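Side-chain contacts in glycosylation Associate Protein 3 (Streptococcus agalactiae serotype V, PDB 6OYC), which belongs to the Gap123 complex and probably takes part in the glycosylation and export of proteins through the accessory Sec system: residues I4-W9 and E170-V175; G20-F25 and C31-L36; E207-L212 and A241-R246; A256-L261 and E278-R283. All blocks are in the same frame, centred on the assembly; numbering follows the deposited sequence.

Interaction 1. Residues I4-W9 and E170-V175; sequences ISYIYW and EKKDSV
Y6 of strand 4-7 and K172 of the short helix 171-174 face each other with their CA atoms 8.8 Å apart, too far for backbone pairing, and side chains bridge the gap. The K172 side chain is extended beyond CG and slides along one face of the Y6 ring, the two running in opposite directions. K172 CB sits near the phenol oxygen of Y6, while K172 NZ ends 4.0 Å from Y6 CB. Between these ends, K172 CG lies 3.6 Å from Y6 CZ. K172 CD lies 3.7 Å from the Y6 ring centroid and 21° off the ring normal, which is a CH-pi contact. The contact joins two parts of the fold. Strand 4-7 pairs with strand 130-140 in an antiparallel sheet, and helix 171-174 follows strand 163-168 of the parallel sheet. Y8 lies two residues beyond Y6, and its side chain meets that of K172 from the opposite direction. K172 NZ donates to Y8 OH at 3.0 Å, approaching the edge of the ring near its plane. The methylenes of K172 pack on the Y6 ring, and its ammonium group is bonded to Y8. Within the helix, S174 OG donates to K171 O at 2.8 Å. E170, the N-cap residue, bonds G233 N through OE1. On the sheet side, Y135 meets the Y6 ring edge-to-face.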
loop_
_atom_site.group_PDB
_atom_site.type_symbol
_atom_site.label_atom_id
_atom_site.label_comp_id
_atom_site.label_asym_id
_atom_site.label_seq_id
_atom_site.Cartn_x
_atom_site.Cartn_y
_atom_site.Cartn_z
ATOM N N ILE C 4 9.960 -7.387 2.847
ATOM C CA ILE C 4 9.222 -6.708 1.779
ATOM C C ILE C 4 8.738 -5.373 2.331
ATOM O O ILE C 4 7.750 -5.318 3.070
ATOM C CB ILE C 4 8.025 -7.527 1.249
ATOM C CG1 ILE C 4 8.460 -8.883 0.714
ATOM C CG2 ILE C 4 7.328 -6.783 0.116
ATOM C CD1 ILE C 4 8.398 -9.996 1.738
ATOM N N SER C 5 9.410 -4.289 1.988
ATOM C CA SER C 5 9.073 -2.988 2.535
ATOM C C SER C 5 8.684 -2.032 1.416
ATOM O O SER C 5 9.381 -1.930 0.400
ATOM C CB SER C 5 10.242 -2.426 3.333
ATOM O OG SER C 5 10.548 -3.296 4.399
ATOM N N TYR C 6 7.570 -1.339 1.607
ATOM C CA TYR C 6 7.189 -0.251 0.730
ATOM C C TYR C 6 7.545 1.040 1.444
ATOM O O TYR C 6 7.219 1.219 2.620
ATOM C CB TYR C 6 5.707 -0.309 0.362
ATOM C CG TYR C 6 5.341 -1.453 -0.583
ATOM C CD1 TYR C 6 5.128 -2.743 -0.098
ATOM C CD2 TYR C 6 5.189 -1.239 -1.961
ATOM C CE1 TYR C 6 4.777 -3.800 -0.971
ATOM C CE2 TYR C 6 4.841 -2.283 -2.835
ATOM C CZ TYR C 6 4.633 -3.556 -2.332
ATOM O OH TYR C 6 4.298 -4.591 -3.181
ATOM N N ILE C 7 8.233 1.923 0.734
ATOM C CA ILE C 7 8.955 3.029 1.330
ATOM C C ILE C 7 8.495 4.312 0.652
ATOM O O ILE C 7 8.573 4.432 -0.578
ATOM C CB ILE C 7 10.474 2.812 1.182
ATOM C CG1 ILE C 7 10.940 1.694 2.110
ATOM C CG2 ILE C 7 11.226 4.027 1.480
ATOM C CD1 ILE C 7 12.121 0.885 1.513
ATOM N N TYR C 8 8.030 5.270 1.454
ATOM C CA TYR C 8 7.304 6.435 0.977
ATOM C C TYR C 8 8.042 7.723 1.324
ATOM O O TYR C 8 8.759 7.803 2.330
ATOM C CB TYR C 8 5.889 6.460 1.580
ATOM C CG TYR C 8 5.057 5.279 1.147
ATOM C CD1 TYR C 8 4.318 5.318 -0.026
ATOM C CD2 TYR C 8 5.029 4.114 1.898
ATOM C CE1 TYR C 8 3.562 4.226 -0.436
ATOM C CE2 TYR C 8 4.281 3.029 1.504
ATOM C CZ TYR C 8 3.552 3.084 0.339
ATOM O OH TYR C 8 2.807 1.986 -0.050
ATOM N N TRP C 9 7.853 8.737 0.483
ATOM C CA TRP C 9 8.470 10.045 0.698
ATOM C C TRP C 9 7.659 10.823 1.732
ATOM O O TRP C 9 6.484 11.135 1.507
ATOM C CB TRP C 9 8.564 10.802 -0.628
ATOM C CG TRP C 9 9.182 12.171 -0.580
ATOM C CD1 TRP C 9 9.449 12.927 0.531
ATOM C CD2 TRP C 9 9.604 12.956 -1.700
ATOM N NE1 TRP C 9 10.002 14.125 0.168
ATOM C CE2 TRP C 9 10.118 14.166 -1.194
ATOM C CE3 TRP C 9 9.598 12.753 -3.083
ATOM C CZ2 TRP C 9 10.617 15.172 -2.018
ATOM C CZ3 TRP C 9 10.096 13.758 -3.902
ATOM C CH2 TRP C 9 10.594 14.952 -3.364
ATOM N N GLU C 170 -5.501 -7.206 -0.781
ATOM C CA GLU C 170 -4.696 -5.992 -0.709
ATOM C C GLU C 170 -3.715 -5.969 -1.873
ATOM O O GLU C 170 -3.143 -7.000 -2.240
ATOM C CB GLU C 170 -3.936 -5.909 0.625
ATOM C CG GLU C 170 -4.790 -5.922 1.895
ATOM C CD GLU C 170 -5.737 -4.724 2.008
ATOM O OE1 GLU C 170 -6.835 -4.888 2.580
ATOM O OE2 GLU C 170 -5.394 -3.617 1.528
ATOM N N LYS C 171 -3.555 -4.785 -2.469
ATOM C CA LYS C 171 -2.764 -4.654 -3.688
ATOM C C LYS C 171 -1.361 -5.207 -3.495
ATOM O O LYS C 171 -0.851 -5.954 -4.336
ATOM C CB LYS C 171 -2.712 -3.188 -4.127
ATOM C CG LYS C 171 -1.962 -2.945 -5.436
ATOM C CD LYS C 171 -0.699 -2.142 -5.175
ATOM C CE LYS C 171 0.123 -1.941 -6.445
ATOM N NZ LYS C 171 1.511 -1.470 -6.133
ATOM N N LYS C 172 -0.722 -4.858 -2.379
ATOM C CA LYS C 172 0.624 -5.353 -2.134
ATOM C C LYS C 172 0.657 -6.861 -1.928
ATOM O O LYS C 172 1.711 -7.473 -2.131
ATOM C CB LYS C 172 1.230 -4.623 -0.943
ATOM C CG LYS C 172 1.234 -3.112 -1.133
ATOM C CD LYS C 172 1.662 -2.450 0.150
ATOM C CE LYS C 172 1.496 -0.950 0.141
ATOM N NZ LYS C 172 1.878 -0.437 1.505
ATOM N N ASP C 173 -0.469 -7.475 -1.559
ATOM C CA ASP C 173 -0.527 -8.925 -1.462
ATOM C C ASP C 173 -0.819 -9.590 -2.794
ATOM O O ASP C 173 -0.468 -10.759 -2.970
ATOM C CB ASP C 173 -1.612 -9.376 -0.485
ATOM C CG ASP C 173 -1.260 -9.117 0.952
ATOM O OD1 ASP C 173 -0.062 -8.939 1.274
ATOM O OD2 ASP C 173 -2.209 -9.088 1.765
ATOM N N SER C 174 -1.495 -8.890 -3.712
ATOM C CA SER C 174 -1.933 -9.527 -4.949
ATOM C C SER C 174 -0.740 -9.962 -5.781
ATOM O O SER C 174 -0.760 -11.022 -6.412
ATOM C CB SER C 174 -2.834 -8.580 -5.745
ATOM O OG SER C 174 -2.115 -7.466 -6.255
ATOM N N VAL C 175 0.326 -9.179 -5.741
ATOM C CA VAL C 175 1.573 -9.448 -6.443
ATOM C C VAL C 175 2.144 -10.804 -6.030
ATOM O O VAL C 175 3.047 -11.325 -6.691
ATOM C CB VAL C 175 2.544 -8.286 -6.170
ATOM C CG1 VAL C 175 3.838 -8.411 -6.949
ATOM C CG2 VAL C 175 1.856 -6.935 -6.484
#

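Interaction 2. Residues G20-F25 and C31-L36; sequences GTKLQF and CFENPL
T21 and N34 meet just beyond the paired strands of a beta hairpin, whose strand segments 22-25 and 31-33 run antiparallel at 169°. Four backbone hydrogen bonds join them. K22 and E33 form one hydrogen-bonded pair, with K22 N to E33 O at 2.9 Å. Q24 and C31 form the other, with C31 N to Q24 O at 2.8 Å. L23 and F32 make the non-hydrogen-bonded pair between them, where L23 CA lies 3.3 Å from C31 O in a CA-H...O contact. One side-chain bond extends this network: N34 ND2 donates to T21 OG1 at 2.7 Å, with the hydroxyl in the amide plane of N34. The apolar contacts lie on the L23 and F32 face. T21 has chi1 -60°, which sets OG1 beside the backbone N and sends CG2 the other way, over one face of the F32 ring. CG2 is 3.6 Å from the F32 centroid, a CH-pi contact. L23 CD2 adds a contact to F32 CD2 at 3.9 Å. On the other face, K22 and E33 lie side by side and point the same way. K22 CD is 3.7 Å from E33 OE1, but the charged ends do not touch. Strand 29-33 pairs in turn with strand 130-140, where F131 stacks on F32, and W9, beyond strand 4-7, meets F25 edge-to-face.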
loop_
_atom_site.group_PDB
_atom_site.type_symbol
_atom_site.label_atom_id
_atom_site.label_comp_id
_atom_site.label_asym_id
_atom_site.label_seq_id
_atom_site.Cartn_x
_atom_site.Cartn_y
_atom_site.Cartn_z
ATOM N N GLY C 20 13.242 26.369 -4.021
ATOM C CA GLY C 20 12.483 26.721 -5.204
ATOM C C GLY C 20 11.420 25.733 -5.652
ATOM O O GLY C 20 10.487 26.121 -6.354
ATOM N N THR C 21 11.524 24.473 -5.253
ATOM C CA THR C 21 10.628 23.447 -5.775
ATOM C C THR C 21 9.224 23.557 -5.178
ATOM O O THR C 21 9.048 23.838 -3.989
ATOM C CB THR C 21 11.212 22.063 -5.494
ATOM O OG1 THR C 21 12.490 21.941 -6.128
ATOM C CG2 THR C 21 10.291 20.965 -5.982
ATOM N N LYS C 22 8.212 23.342 -6.015
ATOM C CA LYS C 22 6.840 23.185 -5.543
ATOM C C LYS C 22 6.572 21.693 -5.364
ATOM O O LYS C 22 6.594 20.924 -6.330
ATOM C CB LYS C 22 5.859 23.843 -6.506
ATOM C CG LYS C 22 6.183 25.328 -6.691
ATOM C CD LYS C 22 5.350 25.998 -7.765
ATOM C CE LYS C 22 5.604 27.496 -7.751
ATOM N NZ LYS C 22 5.070 28.175 -8.957
ATOM N N LEU C 23 6.400 21.278 -4.115
ATOM C CA LEU C 23 6.077 19.901 -3.778
ATOM C C LEU C 23 4.648 19.816 -3.290
ATOM O O LEU C 23 4.222 20.604 -2.439
ATOM C CB LEU C 23 7.007 19.325 -2.720
ATOM C CG LEU C 23 8.465 19.133 -3.106
ATOM C CD1 LEU C 23 9.252 18.961 -1.827
ATOM C CD2 LEU C 23 8.664 17.945 -4.063
ATOM N N GLN C 24 3.912 18.855 -3.813
ATOM C CA GLN C 24 2.562 18.607 -3.355
ATOM C C GLN C 24 2.462 17.160 -2.906
ATOM O O GLN C 24 2.853 16.253 -3.651
ATOM C CB GLN C 24 1.565 18.918 -4.451
ATOM C CG GLN C 24 0.209 18.380 -4.115
ATOM C CD GLN C 24 -0.895 19.119 -4.804
ATOM O OE1 GLN C 24 -1.958 19.329 -4.218
ATOM N NE2 GLN C 24 -0.660 19.522 -6.061
ATOM N N PHE C 25 1.947 16.957 -1.689
ATOM C CA PHE C 25 1.788 15.625 -1.099
ATOM C C PHE C 25 0.352 15.184 -1.322
ATOM O O PHE C 25 -0.544 15.519 -0.544
ATOM C CB PHE C 25 2.187 15.619 0.374
ATOM C CG PHE C 25 3.653 15.813 0.560
ATOM C CD1 PHE C 25 4.215 17.084 0.438
ATOM C CD2 PHE C 25 4.491 14.726 0.752
ATOM C CE1 PHE C 25 5.582 17.274 0.552
ATOM C CE2 PHE C 25 5.856 14.907 0.872
ATOM C CZ PHE C 25 6.408 16.178 0.760
ATOM N N CYS C 31 4.123 15.042 -5.818
ATOM C CA CYS C 31 4.263 15.714 -7.108
ATOM C C CYS C 31 5.309 16.829 -7.010
ATOM O O CYS C 31 5.213 17.717 -6.152
ATOM C CB CYS C 31 2.924 16.277 -7.590
ATOM S SG CYS C 31 3.046 17.203 -9.177
ATOM N N PHE C 32 6.296 16.779 -7.894
ATOM C CA PHE C 32 7.425 17.698 -7.910
ATOM C C PHE C 32 7.321 18.605 -9.130
ATOM O O PHE C 32 7.065 18.141 -10.245
ATOM C CB PHE C 32 8.731 16.897 -7.927
ATOM C CG PHE C 32 9.981 17.709 -8.152
ATOM C CD1 PHE C 32 10.232 18.337 -9.372
ATOM C CD2 PHE C 32 10.949 17.771 -7.158
ATOM C CE1 PHE C 32 11.389 19.063 -9.574
ATOM C CE2 PHE C 32 12.111 18.482 -7.354
ATOM C CZ PHE C 32 12.337 19.132 -8.562
ATOM N N GLU C 33 7.547 19.899 -8.922
ATOM C CA GLU C 33 7.553 20.857 -10.020
ATOM C C GLU C 33 8.648 21.878 -9.755
ATOM O O GLU C 33 8.544 22.685 -8.824
ATOM C CB GLU C 33 6.192 21.537 -10.176
ATOM C CG GLU C 33 6.160 22.567 -11.296
ATOM C CD GLU C 33 5.002 23.531 -11.155
ATOM O OE1 GLU C 33 4.221 23.384 -10.189
ATOM O OE2 GLU C 33 4.878 24.441 -12.002
ATOM N N ASN C 34 9.707 21.832 -10.556
ATOM C CA ASN C 34 10.768 22.834 -10.497
ATOM C C ASN C 34 11.242 23.076 -11.921
ATOM O O ASN C 34 12.099 22.350 -12.444
ATOM C CB ASN C 34 11.911 22.402 -9.582
ATOM C CG ASN C 34 12.842 23.532 -9.261
ATOM O OD1 ASN C 34 13.053 24.418 -10.089
ATOM N ND2 ASN C 34 13.418 23.514 -8.060
ATOM N N PRO C 35 10.693 24.097 -12.585
ATOM C CA PRO C 35 11.007 24.296 -14.007
ATOM C C PRO C 35 12.449 24.671 -14.233
ATOM O O PRO C 35 12.985 24.421 -15.318
ATOM C CB PRO C 35 10.058 25.428 -14.429
ATOM C CG PRO C 35 9.097 25.614 -13.269
ATOM C CD PRO C 35 9.833 25.168 -12.056
ATOM N N LEU C 36 13.093 25.273 -13.236
ATOM C CA LEU C 36 14.520 25.537 -13.335
ATOM C C LEU C 36 15.321 24.240 -13.389
ATOM O O LEU C 36 16.430 24.224 -13.938
ATOM C CB LEU C 36 14.954 26.407 -12.161
ATOM C CG LEU C 36 16.350 26.996 -12.207
ATOM C CD1 LEU C 36 16.270 28.449 -11.802
ATOM C CD2 LEU C 36 17.244 26.200 -11.270
#

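Interaction 3. Residues E207-L212 and A241-R246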
loop_
_atom_site.group_PDB
_atom_site.type_symbol
_atom_site.label_atom_id
_atom_site.label_comp_id
_atom_site.label_asym_id
_atom_site.label_seq_id
_atom_site.Cartn_x
_atom_site.Cartn_y
_atom_site.Cartn_z
ATOM N N GLU C 207 -14.522 0.202 -11.686
ATOM C CA GLU C 207 -14.677 -1.008 -12.492
ATOM C C GLU C 207 -15.178 -2.188 -11.666
ATOM O O GLU C 207 -15.795 -3.107 -12.215
ATOM C CB GLU C 207 -13.363 -1.356 -13.192
ATOM C CG GLU C 207 -13.130 -0.532 -14.454
ATOM C CD GLU C 207 -14.444 -0.163 -15.181
ATOM O OE1 GLU C 207 -14.998 -1.027 -15.905
ATOM O OE2 GLU C 207 -14.922 0.996 -15.037
ATOM N N LEU C 208 -14.936 -2.184 -10.357
ATOM C CA LEU C 208 -15.452 -3.253 -9.506
ATOM C C LEU C 208 -16.881 -2.959 -9.062
ATOM O O LEU C 208 -17.713 -3.872 -8.989
ATOM C CB LEU C 208 -14.537 -3.438 -8.297
ATOM C CG LEU C 208 -14.868 -4.574 -7.336
ATOM C CD1 LEU C 208 -14.907 -5.918 -8.055
ATOM C CD2 LEU C 208 -13.878 -4.578 -6.166
ATOM N N GLU C 209 -17.168 -1.693 -8.756
ATOM C CA GLU C 209 -18.545 -1.260 -8.541
ATOM C C GLU C 209 -19.410 -1.593 -9.752
ATOM O O GLU C 209 -20.517 -2.130 -9.614
ATOM C CB GLU C 209 -18.579 0.241 -8.253
ATOM C CG GLU C 209 -19.966 0.781 -7.981
ATOM C CD GLU C 209 -19.950 2.146 -7.324
ATOM O OE1 GLU C 209 -21.029 2.603 -6.902
ATOM O OE2 GLU C 209 -18.872 2.769 -7.224
ATOM N N LYS C 210 -18.911 -1.286 -10.951
ATOM C CA LYS C 210 -19.630 -1.634 -12.171
ATOM C C LYS C 210 -19.772 -3.148 -12.319
ATOM O O LYS C 210 -20.828 -3.642 -12.734
ATOM C CB LYS C 210 -18.913 -1.024 -13.380
ATOM C CG LYS C 210 -19.769 -0.872 -14.629
ATOM C CD LYS C 210 -19.609 -2.079 -15.544
ATOM C CE LYS C 210 -20.406 -1.928 -16.836
ATOM N NZ LYS C 210 -19.717 -1.035 -17.803
ATOM N N GLY C 211 -18.724 -3.903 -11.979
ATOM C CA GLY C 211 -18.807 -5.352 -12.087
ATOM C C GLY C 211 -19.822 -5.962 -11.134
ATOM O O GLY C 211 -20.536 -6.905 -11.491
ATOM N N LEU C 212 -19.892 -5.440 -9.908
ATOM C CA LEU C 212 -20.888 -5.895 -8.942
ATOM C C LEU C 212 -22.301 -5.536 -9.388
ATOM O O LEU C 212 -23.240 -6.317 -9.186
ATOM C CB LEU C 212 -20.614 -5.269 -7.577
ATOM C CG LEU C 212 -19.433 -5.789 -6.766
ATOM C CD1 LEU C 212 -19.005 -4.744 -5.726
ATOM C CD2 LEU C 212 -19.786 -7.136 -6.126
ATOM N N ALA C 241 -20.872 -2.208 0.627
ATOM C CA ALA C 241 -22.073 -2.567 1.373
ATOM C C ALA C 241 -23.040 -1.396 1.483
ATOM O O ALA C 241 -24.255 -1.605 1.530
ATOM C CB ALA C 241 -21.717 -3.084 2.766
ATOM N N LYS C 242 -22.537 -0.165 1.513
ATOM C CA LYS C 242 -23.466 0.948 1.569
ATOM C C LYS C 242 -24.123 1.185 0.214
ATOM O O LYS C 242 -25.300 1.561 0.151
ATOM C CB LYS C 242 -22.748 2.193 2.078
ATOM C CG LYS C 242 -23.391 3.504 1.701
ATOM C CD LYS C 242 -24.365 3.983 2.760
ATOM C CE LYS C 242 -24.913 5.384 2.393
ATOM N NZ LYS C 242 -25.836 5.971 3.426
ATOM N N LYS C 243 -23.398 0.936 -0.872
ATOM C CA LYS C 243 -23.969 1.083 -2.203
ATOM C C LYS C 243 -24.893 -0.070 -2.585
ATOM O O LYS C 243 -25.773 0.135 -3.423
ATOM C CB LYS C 243 -22.853 1.215 -3.244
ATOM C CG LYS C 243 -22.164 2.562 -3.241
ATOM C CD LYS C 243 -23.140 3.672 -3.634
ATOM C CE LYS C 243 -22.701 4.390 -4.906
ATOM N NZ LYS C 243 -23.855 4.741 -5.789
ATOM N N PHE C 244 -24.721 -1.264 -2.002
ATOM C CA PHE C 244 -25.475 -2.461 -2.391
ATOM C C PHE C 244 -26.021 -3.185 -1.168
ATOM O O PHE C 244 -25.418 -4.149 -0.685
ATOM C CB PHE C 244 -24.619 -3.426 -3.210
ATOM C CG PHE C 244 -23.979 -2.808 -4.428
ATOM C CD1 PHE C 244 -24.737 -2.471 -5.536
ATOM C CD2 PHE C 244 -22.606 -2.589 -4.474
ATOM C CE1 PHE C 244 -24.145 -1.912 -6.666
ATOM C CE2 PHE C 244 -22.004 -2.025 -5.602
ATOM C CZ PHE C 244 -22.777 -1.685 -6.697
ATOM N N PRO C 245 -27.189 -2.774 -0.668
ATOM C CA PRO C 245 -27.804 -3.484 0.469
ATOM C C PRO C 245 -27.982 -4.981 0.263
ATOM O O PRO C 245 -28.167 -5.704 1.248
ATOM C CB PRO C 245 -29.163 -2.789 0.616
ATOM C CG PRO C 245 -28.957 -1.438 0.048
ATOM C CD PRO C 245 -27.953 -1.576 -1.061
ATOM N N ARG C 246 -27.944 -5.475 -0.978
ATOM C CA ARG C 246 -28.124 -6.905 -1.207
ATOM C C ARG C 246 -26.897 -7.721 -0.820
ATOM O O ARG C 246 -27.024 -8.919 -0.551
ATOM C CB ARG C 246 -28.457 -7.164 -2.675
ATOM C CG ARG C 246 -29.799 -6.615 -3.141
ATOM C CD ARG C 246 -30.714 -7.749 -3.631
ATOM N NE ARG C 246 -29.976 -8.843 -4.264
ATOM C CZ ARG C 246 -29.685 -8.891 -5.565
ATOM N NH1 ARG C 246 -30.073 -7.897 -6.356
ATOM N NH2 ARG C 246 -29.013 -9.929 -6.078
#
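F244 rests the far end of its ring against E209 and L212, which lie three residues apart on helix 206-218. F244 CZ lies 3.7 Å from E209 O and 4.0 Å from E209 CG. F244 CE2 lies 4.0 Å from L212 CB, with L212 CD1 equally close. The second contact is polar. The E209 chain is extended, with CG trans to the backbone N (chi1 -179°), and this carries the carboxylate out to K243. E209 OE1 comes within 3.2 Å of K243 CE, but K243 NZ is 3.7 Å from OE1, so the salt bridge is long. The lysine reaches it with a chain bent at chi2, chi3 and chi4. In the next shell, K243 CB lies over one face of the F244 ring. The other carboxylate oxygen, E209 OE2, is hydrogen-bonded to Y239 OH, which steadies the group, and a glycerol makes a weak bond to it as well. F244 also touches L216, and L212 packs on Y240. F244 is the first residue to leave the helical path after helix 231-243. The contact therefore joins the end of that helix to helix 206-218, the helices before and after strand 223-227 of the parallel sheet.

Interaction 4. Residues A256-L261 and E278-R283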
loop_
_atom_site.group_PDB
_atom_site.type_symbol
_atom_site.label_atom_id
_atom_site.label_comp_id
_atom_site.label_asym_id
_atom_site.label_seq_id
_atom_site.Cartn_x
_atom_site.Cartn_y
_atom_site.Cartn_z
ATOM N N ALA C 256 -6.566 1.609 9.306
ATOM C CA ALA C 256 -5.812 2.822 9.580
ATOM C C ALA C 256 -6.781 3.929 9.949
ATOM O O ALA C 256 -7.990 3.775 9.786
ATOM C CB ALA C 256 -4.983 3.197 8.358
ATOM N N PRO C 257 -6.300 5.061 10.468
ATOM C CA PRO C 257 -7.226 6.161 10.754
ATOM C C PRO C 257 -7.923 6.613 9.478
ATOM O O PRO C 257 -7.422 6.404 8.369
ATOM C CB PRO C 257 -6.313 7.253 11.321
ATOM C CG PRO C 257 -5.168 6.496 11.913
ATOM C CD PRO C 257 -4.942 5.365 10.958
ATOM N N PHE C 258 -9.115 7.200 9.647
ATOM C CA PHE C 258 -9.947 7.540 8.494
ATOM C C PHE C 258 -9.180 8.412 7.504
ATOM O O PHE C 258 -9.108 8.101 6.308
ATOM C CB PHE C 258 -11.237 8.233 8.958
ATOM C CG PHE C 258 -12.123 8.675 7.831
ATOM C CD1 PHE C 258 -12.797 7.749 7.060
ATOM C CD2 PHE C 258 -12.262 10.024 7.527
ATOM C CE1 PHE C 258 -13.618 8.161 6.005
ATOM C CE2 PHE C 258 -13.070 10.441 6.474
ATOM C CZ PHE C 258 -13.745 9.504 5.711
ATOM N N GLY C 259 -8.563 9.490 7.996
ATOM C CA GLY C 259 -7.781 10.349 7.126
ATOM C C GLY C 259 -6.660 9.624 6.410
ATOM O O GLY C 259 -6.298 9.988 5.288
ATOM N N ILE C 260 -6.086 8.599 7.037
ATOM C CA ILE C 260 -5.029 7.862 6.356
ATOM C C ILE C 260 -5.619 6.949 5.286
ATOM O O ILE C 260 -5.047 6.802 4.201
ATOM C CB ILE C 260 -4.168 7.098 7.379
ATOM C CG1 ILE C 260 -3.392 8.109 8.241
ATOM C CG2 ILE C 260 -3.263 6.064 6.673
ATOM C CD1 ILE C 260 -2.483 7.517 9.305
ATOM N N LEU C 261 -6.781 6.344 5.553
ATOM C CA LEU C 261 -7.420 5.506 4.538
ATOM C C LEU C 261 -7.679 6.286 3.255
ATOM O O LEU C 261 -7.493 5.760 2.155
ATOM C CB LEU C 261 -8.726 4.924 5.079
ATOM C CG LEU C 261 -8.564 3.916 6.215
ATOM C CD1 LEU C 261 -9.912 3.529 6.808
ATOM C CD2 LEU C 261 -7.772 2.688 5.757
ATOM N N GLU C 278 -19.516 8.996 6.255
ATOM C CA GLU C 278 -20.761 8.375 6.696
ATOM C C GLU C 278 -20.621 6.857 6.736
ATOM O O GLU C 278 -20.952 6.218 7.741
ATOM C CB GLU C 278 -21.909 8.802 5.774
ATOM C CG GLU C 278 -23.306 8.462 6.299
ATOM C CD GLU C 278 -23.778 7.063 5.903
ATOM O OE1 GLU C 278 -24.768 6.580 6.491
ATOM O OE2 GLU C 278 -23.166 6.449 4.999
ATOM N N VAL C 279 -20.156 6.266 5.636
ATOM C CA VAL C 279 -19.735 4.872 5.579
ATOM C C VAL C 279 -18.904 4.531 6.816
ATOM O O VAL C 279 -19.157 3.527 7.494
ATOM C CB VAL C 279 -18.947 4.613 4.276
ATOM C CG1 VAL C 279 -18.272 3.242 4.286
ATOM C CG2 VAL C 279 -19.859 4.785 3.045
ATOM N N TRP C 280 -17.935 5.391 7.137
ATOM C CA TRP C 280 -17.009 5.124 8.237
ATOM C C TRP C 280 -17.714 5.136 9.593
ATOM O O TRP C 280 -17.526 4.224 10.405
ATOM C CB TRP C 280 -15.871 6.149 8.201
ATOM C CG TRP C 280 -14.918 6.061 9.351
ATOM C CD1 TRP C 280 -14.802 6.942 10.383
ATOM C CD2 TRP C 280 -13.935 5.037 9.583
ATOM N NE1 TRP C 280 -13.815 6.531 11.246
ATOM C CE2 TRP C 280 -13.269 5.364 10.779
ATOM C CE3 TRP C 280 -13.564 3.873 8.900
ATOM C CZ2 TRP C 280 -12.242 4.571 11.308
ATOM C CZ3 TRP C 280 -12.544 3.084 9.430
ATOM C CH2 TRP C 280 -11.895 3.442 10.619
ATOM N N ASP C 281 -18.528 6.159 9.863
ATOM C CA ASP C 281 -19.169 6.288 11.173
ATOM C C ASP C 281 -20.259 5.256 11.430
ATOM O O ASP C 281 -20.714 5.155 12.574
ATOM C CB ASP C 281 -19.790 7.674 11.349
ATOM C CG ASP C 281 -18.772 8.779 11.302
ATOM O OD1 ASP C 281 -17.632 8.578 11.773
ATOM O OD2 ASP C 281 -19.113 9.853 10.787
ATOM N N THR C 282 -20.713 4.515 10.417
ATOM C CA THR C 282 -21.728 3.477 10.614
ATOM C C THR C 282 -21.146 2.068 10.527
ATOM O O THR C 282 -21.903 1.085 10.484
ATOM C CB THR C 282 -22.877 3.641 9.603
ATOM O OG1 THR C 282 -22.365 3.637 8.263
ATOM C CG2 THR C 282 -23.618 4.955 9.833
ATOM N N ARG C 283 -19.814 1.946 10.520
ATOM C CA ARG C 283 -19.184 0.643 10.330
ATOM C C ARG C 283 -19.560 -0.344 11.427
ATOM O O ARG C 283 -19.475 -1.556 11.214
ATOM C CB ARG C 283 -17.668 0.786 10.274
ATOM C CG ARG C 283 -17.004 1.058 11.629
ATOM C CD ARG C 283 -15.620 1.656 11.422
ATOM N NE ARG C 283 -14.912 1.985 12.665
ATOM C CZ ARG C 283 -14.878 3.204 13.187
ATOM N NH1 ARG C 283 -15.521 4.199 12.587
ATOM N NH2 ARG C 283 -14.202 3.436 14.301
#
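F258 and W280 both carry CG trans to the backbone N, with chi1 of 177° and 175°, and their side chains slide past each other in opposite directions. F258 CB lies over the five-membered ring of W280, 3.9 Å from its centroid, as a CH-pi contact. F258 CD1 touches W280 CG at 3.5 Å. The F258 ring and the five-membered ring of W280 are inclined at 35°, an oblique pairing. The L261 side chain runs at about a right angle to that of W280, and L261 CD1 lies 3.7 Å from W280 CZ3. The opposite face of the indole is occupied by R283. Its NH1 lies 3.1 Å above the ring plane, and W280 CZ2 sits over the centre of the guanidinium. R283 is held there by a bond from NH1 to W280 O at 3.0 Å. R283 N bonds the same oxygen from the other side of the carbonyl plane, so W280 O is gripped twice. F255 meets W280 edge-to-face. T282 is the first residue to leave helical geometry at the end of helix 270-281, and its OG1 donates to E278 O. The start of helix 258-262 thus packs on the C-terminal end of helix 270-281 in the connection between strands 248-251 and 289-291, part of the helical layer of an alpha/beta fold.

In the fold
From the N terminus, interaction 1 closes the longest loop. It ties strand 4-7 of the beta-rich N-terminal part to helix 171-174 of the alpha/beta part. Interaction 2, the hairpin of strands 22-26 and 29-33, is nested inside that loop. The two touch where W9 packs against L23, and both reach the same antiparallel sheet. Interactions 3 and 4 follow in series after the loop has closed, and no contacts cross. Both lie among the helices of the parallel-sheet part. They join through K242 and E278, whose NZ and OE2 form a salt bridge of 3.1 Å. The centres of interactions 2 and 3 are the farthest apart, about 38 Å.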